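Local coordinates for protein putative polyketide synthase (Brevibacillus brevis, PDB 5HU7) that probably catalyses the removal of water from beta-hydroxyacyl intermediates during polyketide assembly, acting as the dehydratase domain of a trans-AT polyketide synthase, at residues F242-E248 and I289-S295; F137-P141 and L247-E251. All coordinates share one frame; numbering follows the deposited sequence.

Contact 1. Residues F242-E248 and I289-S295; sequences FTLEELE and IRMRGFS
L244 has CG anti to the backbone N (chi1 173°), which turns the branch toward the other strand, CD1 3.9 Å from M291 CB. The same torsion in F294 (chi1 -176°) turns its ring toward F242, whose CD1 stands 3.9 Å from F294 CE1, the rings meeting obliquely. M291 CE lies over one face of the F294 ring. With an alanine at F294, the M291 methyl and the F242 ring would probably lose a shared support, opening a gap between them. On this face L247 and I289 lie side by side, CD1 of L247 3.4 Å from CG2 of I289. The backbone evidence is an antiparallel ladder whose straightest bond, R292 N to E246 O, is 2.8 Å long at 176°. E245 and E246 both face R292, a classic beta bulge. Here E245 N reaches G293 O from above the carbonyl plane (3.2 Å), and a water donates to G293 O while bonding T243 OG1. G293, at positive phi, sits too close to E245 CB for a side chain to fit easily. With F242 and L244 packed on helix 52-65, this bulged antiparallel pairing fits the double hot-dog fold of polyketide synthase dehydratases.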
loop_
_atom_site.group_PDB
_atom_site.type_symbol
_atom_site.label_atom_id
_atom_site.label_comp_id
_atom_site.label_asym_id
_atom_site.label_seq_id
_atom_site.Cartn_x
_atom_site.Cartn_y
_atom_site.Cartn_z
ATOM N N PHE A 242 22.816 13.172 -10.782
ATOM C CA PHE A 242 22.412 13.492 -12.127
ATOM C C PHE A 242 21.268 14.486 -12.118
ATOM O O PHE A 242 20.600 14.656 -11.108
ATOM C CB PHE A 242 22.009 12.235 -12.919
ATOM C CG PHE A 242 20.640 11.676 -12.568
ATOM C CD1 PHE A 242 19.489 12.139 -13.210
ATOM C CD2 PHE A 242 20.506 10.661 -11.637
ATOM C CE1 PHE A 242 18.253 11.540 -12.974
ATOM C CE2 PHE A 242 19.265 10.086 -11.386
ATOM C CZ PHE A 242 18.156 10.511 -12.064
ATOM N N THR A 243 21.065 15.138 -13.268
ATOM C CA THR A 243 19.941 16.013 -13.559
ATOM C C THR A 243 19.352 15.583 -14.900
ATOM O O THR A 243 20.083 15.088 -15.766
ATOM C CB THR A 243 20.326 17.507 -13.587
ATOM O OG1 THR A 243 21.336 17.707 -14.562
ATOM C CG2 THR A 243 20.769 18.030 -12.227
ATOM N N LEU A 244 18.039 15.759 -15.070
ATOM C CA LEU A 244 17.376 15.414 -16.324
ATOM C C LEU A 244 16.267 16.384 -16.556
ATOM O O LEU A 244 15.313 16.434 -15.793
ATOM C CB LEU A 244 16.898 13.959 -16.243
ATOM C CG LEU A 244 16.032 13.368 -17.337
ATOM C CD1 LEU A 244 16.701 13.359 -18.610
ATOM C CD2 LEU A 244 15.663 11.949 -16.990
ATOM N N GLU A 245 16.399 17.188 -17.594
ATOM C CA GLU A 245 15.398 18.190 -17.903
ATOM C C GLU A 245 14.053 17.614 -18.269
ATOM O O GLU A 245 13.051 18.133 -17.810
ATOM C CB GLU A 245 15.886 19.169 -18.985
ATOM C CG GLU A 245 16.574 20.398 -18.415
ATOM C CD GLU A 245 15.734 21.170 -17.403
ATOM O OE1 GLU A 245 14.688 21.736 -17.802
ATOM O OE2 GLU A 245 16.065 21.110 -16.193
ATOM N N GLU A 246 14.018 16.563 -19.078
ATOM C CA GLU A 246 12.766 15.974 -19.501
ATOM C C GLU A 246 12.920 14.534 -19.851
ATOM O O GLU A 246 13.934 14.149 -20.417
ATOM C CB GLU A 246 12.199 16.748 -20.711
ATOM C CG GLU A 246 10.730 16.495 -20.994
ATOM C CD GLU A 246 10.216 17.315 -22.163
ATOM O OE1 GLU A 246 10.434 16.892 -23.323
ATOM O OE2 GLU A 246 9.626 18.396 -21.918
ATOM N N LEU A 247 11.894 13.754 -19.560
ATOM C CA LEU A 247 11.826 12.337 -19.839
ATOM C C LEU A 247 10.417 12.064 -20.284
ATOM O O LEU A 247 9.483 12.334 -19.521
ATOM C CB LEU A 247 12.142 11.538 -18.560
ATOM C CG LEU A 247 11.759 10.060 -18.491
ATOM C CD1 LEU A 247 12.375 9.276 -19.591
ATOM C CD2 LEU A 247 12.211 9.451 -17.168
ATOM N N GLU A 248 10.250 11.509 -21.492
ATOM C CA GLU A 248 8.947 11.149 -22.009
ATOM C C GLU A 248 8.919 9.648 -22.213
ATOM O O GLU A 248 9.851 9.112 -22.762
ATOM C CB GLU A 248 8.646 11.939 -23.290
ATOM C CG GLU A 248 8.302 13.392 -22.986
ATOM C CD GLU A 248 8.003 14.289 -24.163
ATOM O OE1 GLU A 248 8.145 13.822 -25.313
ATOM O OE2 GLU A 248 7.559 15.441 -23.941
ATOM N N ILE A 289 11.256 5.703 -25.220
ATOM C CA ILE A 289 11.721 6.605 -24.171
ATOM C C ILE A 289 12.673 7.654 -24.755
ATOM O O ILE A 289 13.636 7.325 -25.441
ATOM C CB ILE A 289 12.454 5.848 -23.023
ATOM C CG1 ILE A 289 11.598 4.713 -22.398
ATOM C CG2 ILE A 289 12.899 6.843 -21.935
ATOM C CD1 ILE A 289 12.386 3.665 -21.704
ATOM N N ARG A 290 12.444 8.908 -24.415
ATOM C CA ARG A 290 13.282 10.023 -24.825
ATOM C C ARG A 290 13.731 10.768 -23.558
ATOM O O ARG A 290 12.897 11.095 -22.732
ATOM C CB ARG A 290 12.514 10.932 -25.761
ATOM C CG ARG A 290 13.121 12.315 -25.938
ATOM C CD ARG A 290 12.354 13.121 -26.942
ATOM N NE ARG A 290 12.550 12.634 -28.303
ATOM C CZ ARG A 290 11.958 13.139 -29.382
ATOM N NH1 ARG A 290 11.084 14.135 -29.270
ATOM N NH2 ARG A 290 12.217 12.634 -30.585
ATOM N N MET A 291 15.044 11.018 -23.416
ATOM C CA MET A 291 15.638 11.721 -22.299
ATOM C C MET A 291 16.293 12.932 -22.902
ATOM O O MET A 291 17.098 12.794 -23.819
ATOM C CB MET A 291 16.695 10.870 -21.596
ATOM C CG MET A 291 16.131 9.613 -20.985
ATOM S SD MET A 291 17.395 8.486 -20.433
ATOM C CE MET A 291 17.937 9.304 -19.008
ATOM N N ARG A 292 15.885 14.110 -22.479
ATOM C CA ARG A 292 16.431 15.353 -22.978
ATOM C C ARG A 292 17.073 16.112 -21.828
ATOM O O ARG A 292 16.488 16.210 -20.758
ATOM C CB ARG A 292 15.327 16.187 -23.662
ATOM C CG ARG A 292 14.805 15.562 -24.976
ATOM C CD ARG A 292 15.852 15.659 -26.097
ATOM N NE ARG A 292 15.435 15.215 -27.437
ATOM C CZ ARG A 292 14.630 15.886 -28.265
ATOM N NH1 ARG A 292 14.339 15.387 -29.462
ATOM N NH2 ARG A 292 14.090 17.045 -27.893
ATOM N N GLY A 293 18.311 16.561 -22.035
ATOM C CA GLY A 293 19.026 17.354 -21.068
ATOM C C GLY A 293 19.515 16.528 -19.903
ATOM O O GLY A 293 19.423 16.978 -18.766
ATOM N N PHE A 294 20.118 15.343 -20.202
ATOM C CA PHE A 294 20.651 14.398 -19.237
ATOM C C PHE A 294 22.113 14.702 -18.918
ATOM O O PHE A 294 22.962 14.640 -19.787
ATOM C CB PHE A 294 20.514 12.971 -19.770
ATOM C CG PHE A 294 20.959 11.897 -18.791
ATOM C CD1 PHE A 294 20.386 11.799 -17.531
ATOM C CD2 PHE A 294 21.970 11.009 -19.124
ATOM C CE1 PHE A 294 20.782 10.804 -16.632
ATOM C CE2 PHE A 294 22.356 10.003 -18.229
ATOM C CZ PHE A 294 21.755 9.911 -16.988
ATOM N N SER A 295 22.410 14.887 -17.641
ATOM C CA SER A 295 23.752 15.225 -17.182
ATOM C C SER A 295 24.095 14.461 -15.930
ATOM O O SER A 295 23.371 14.496 -14.939
ATOM C CB SER A 295 23.851 16.723 -16.915
ATOM O OG SER A 295 25.206 17.105 -16.757
HETATM O O HOH W 1 20.278 18.869 -17.007
#

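Contact 2. Residues F137-P141 and L247-E251; sequences FVEVP and LEIYE
V140 and Y250 have the nearest CA atoms, 6.4 Å apart. Residues 137-141 form an irregular loop, whereas 247-249 is strand and Y250 leaves it, so side chains rather than backbone bonds join the two segments. Each is nevertheless bonded to the same third element: P141 is hydrogen-bonded through its backbone to I287, and Y250 to G288, both at the start of strand 287-298.

The Y250 ring is the central element. Its CG is anti to the carbonyl carbon (chi1 -56°), which places the ring between F137 and P141. Toward F137 it presents an edge, an edge-to-face (T-shaped) pair with centroids 4.8 Å apart and planes at 72°; Y250 CD1 sits 3.5 Å above the F137 ring plane, offset toward the rim. P141 approaches differently: its CD lies over one face of Y250, 3.8 Å from the ring centroid and 15° off the normal, which meets the criteria of a CH-pi contact. The backbone O of E248 lies over the opposite face, toward its rim. V140 slides past in the reverse direction, with CG1 3.9 Å from Y250 CB.

The F137 ring also lies against the end of the strand. Its CE2 comes 3.4 Å from I249 O, and CE1 lies obliquely against E248 CD at 3.5 Å. The phenol OH of Y250 donates to E248 OE1 (2.7 Å) through the anti lone pair of that oxygen, while OE2 forms a salt bridge with R78. Both ends of the carboxylate are thus engaged, which should limit its rotation beside F137.

A T-shaped aromatic pair with a proline CH-pi contact at the surface joins what is probably the linker between the two hot-dog halves to the end of strand 241-249.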
loop_
_atom_site.group_PDB
_atom_site.type_symbol
_atom_site.label_atom_id
_atom_site.label_comp_id
_atom_site.label_asym_id
_atom_site.label_seq_id
_atom_site.Cartn_x
_atom_site.Cartn_y
_atom_site.Cartn_z
ATOM N N PHE A 137 0.385 11.237 -25.715
ATOM C CA PHE A 137 1.310 11.635 -26.771
ATOM C C PHE A 137 0.662 11.437 -28.130
ATOM O O PHE A 137 0.498 10.319 -28.577
ATOM C CB PHE A 137 2.651 10.917 -26.664
ATOM C CG PHE A 137 3.404 11.322 -25.417
ATOM C CD1 PHE A 137 4.046 12.546 -25.344
ATOM C CD2 PHE A 137 3.525 10.450 -24.347
ATOM C CE1 PHE A 137 4.741 12.918 -24.217
ATOM C CE2 PHE A 137 4.257 10.805 -23.227
ATOM C CZ PHE A 137 4.843 12.051 -23.154
ATOM N N VAL A 138 0.312 12.534 -28.763
ATOM C CA VAL A 138 -0.371 12.592 -30.057
ATOM C C VAL A 138 0.493 12.168 -31.243
ATOM O O VAL A 138 -0.045 11.809 -32.292
ATOM C CB VAL A 138 -0.996 13.986 -30.299
ATOM C CG1 VAL A 138 -2.015 14.326 -29.206
ATOM C CG2 VAL A 138 0.061 15.078 -30.421
ATOM N N GLU A 139 1.817 12.296 -31.113
ATOM C CA GLU A 139 2.748 11.897 -32.146
ATOM C C GLU A 139 3.976 11.257 -31.522
ATOM O O GLU A 139 4.846 11.971 -31.031
ATOM C CB GLU A 139 3.114 13.129 -32.997
ATOM C CG GLU A 139 3.610 12.780 -34.399
ATOM C CD GLU A 139 3.903 13.987 -35.272
ATOM O OE1 GLU A 139 4.370 15.016 -34.728
ATOM O OE2 GLU A 139 3.657 13.908 -36.498
ATOM N N VAL A 140 4.031 9.915 -31.495
ATOM C CA VAL A 140 5.189 9.177 -30.934
ATOM C C VAL A 140 6.332 9.268 -31.960
ATOM O O VAL A 140 6.104 8.976 -33.134
ATOM C CB VAL A 140 4.829 7.714 -30.561
ATOM C CG1 VAL A 140 6.071 6.887 -30.223
ATOM C CG2 VAL A 140 3.839 7.703 -29.399
ATOM N N PRO A 141 7.531 9.753 -31.580
ATOM C CA PRO A 141 8.596 9.896 -32.577
ATOM C C PRO A 141 9.266 8.583 -32.974
ATOM O O PRO A 141 9.109 7.544 -32.334
ATOM C CB PRO A 141 9.562 10.887 -31.925
ATOM C CG PRO A 141 9.393 10.700 -30.486
ATOM C CD PRO A 141 7.994 10.178 -30.240
ATOM N N LEU A 247 11.894 13.754 -19.560
ATOM C CA LEU A 247 11.826 12.337 -19.839
ATOM C C LEU A 247 10.417 12.064 -20.284
ATOM O O LEU A 247 9.483 12.334 -19.521
ATOM C CB LEU A 247 12.142 11.538 -18.560
ATOM C CG LEU A 247 11.759 10.060 -18.491
ATOM C CD1 LEU A 247 12.375 9.276 -19.591
ATOM C CD2 LEU A 247 12.211 9.451 -17.168
ATOM N N GLU A 248 10.250 11.509 -21.492
ATOM C CA GLU A 248 8.947 11.149 -22.009
ATOM C C GLU A 248 8.919 9.648 -22.213
ATOM O O GLU A 248 9.851 9.112 -22.762
ATOM C CB GLU A 248 8.646 11.939 -23.290
ATOM C CG GLU A 248 8.302 13.392 -22.986
ATOM C CD GLU A 248 8.003 14.289 -24.163
ATOM O OE1 GLU A 248 8.145 13.822 -25.313
ATOM O OE2 GLU A 248 7.559 15.441 -23.941
ATOM N N ILE A 249 7.906 8.966 -21.696
ATOM C CA ILE A 249 7.735 7.524 -21.843
ATOM C C ILE A 249 6.482 7.369 -22.730
ATOM O O ILE A 249 5.393 7.746 -22.312
ATOM C CB ILE A 249 7.595 6.812 -20.481
ATOM C CG1 ILE A 249 8.774 7.150 -19.545
ATOM C CG2 ILE A 249 7.503 5.295 -20.694
ATOM C CD1 ILE A 249 8.578 6.660 -18.086
ATOM N N TYR A 250 6.661 6.868 -23.961
ATOM C CA TYR A 250 5.586 6.780 -24.969
ATOM C C TYR A 250 4.722 5.523 -24.901
ATOM O O TYR A 250 3.617 5.525 -25.434
ATOM C CB TYR A 250 6.178 6.940 -26.364
ATOM C CG TYR A 250 6.955 8.230 -26.489
ATOM C CD1 TYR A 250 6.325 9.455 -26.382
ATOM C CD2 TYR A 250 8.338 8.218 -26.607
ATOM C CE1 TYR A 250 7.042 10.650 -26.452
ATOM C CE2 TYR A 250 9.064 9.399 -26.668
ATOM C CZ TYR A 250 8.412 10.615 -26.619
ATOM O OH TYR A 250 9.153 11.765 -26.696
ATOM N N GLU A 251 5.209 4.464 -24.253
ATOM C CA GLU A 251 4.445 3.230 -24.062
ATOM C C GLU A 251 4.951 2.515 -22.817
ATOM O O GLU A 251 6.097 2.706 -22.412
ATOM C CB GLU A 251 4.561 2.303 -25.296
ATOM C CG GLU A 251 5.966 1.782 -25.555
ATOM C CD GLU A 251 6.239 1.276 -26.960
ATOM O OE1 GLU A 251 6.845 0.189 -27.077
ATOM O OE2 GLU A 251 5.940 2.003 -27.936
#

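In the fold
From the N terminus, strand 125-135 runs out into residues 137-141, and the chain then passes through helices and strands for 105 residues before 247-251 closes that excursion as contact 2. Contact 1 closes a second loop that opens on the same strand: the chain goes on through strands 258-263 and 276-281 and returns at 289-295. The two loops cross: contact 1 begins at F242, before contact 2 has closed at 247-251, and their segments share L247 and E248. Their centres are about 14 Å apart, yet the contacts touch, with R290 NH2 3.4 Å from P141 CG. Strand 241-249 therefore ties the surface loop after strand 125-135 to neighbouring strand 287-298, and its other side pairs with strand 76-84.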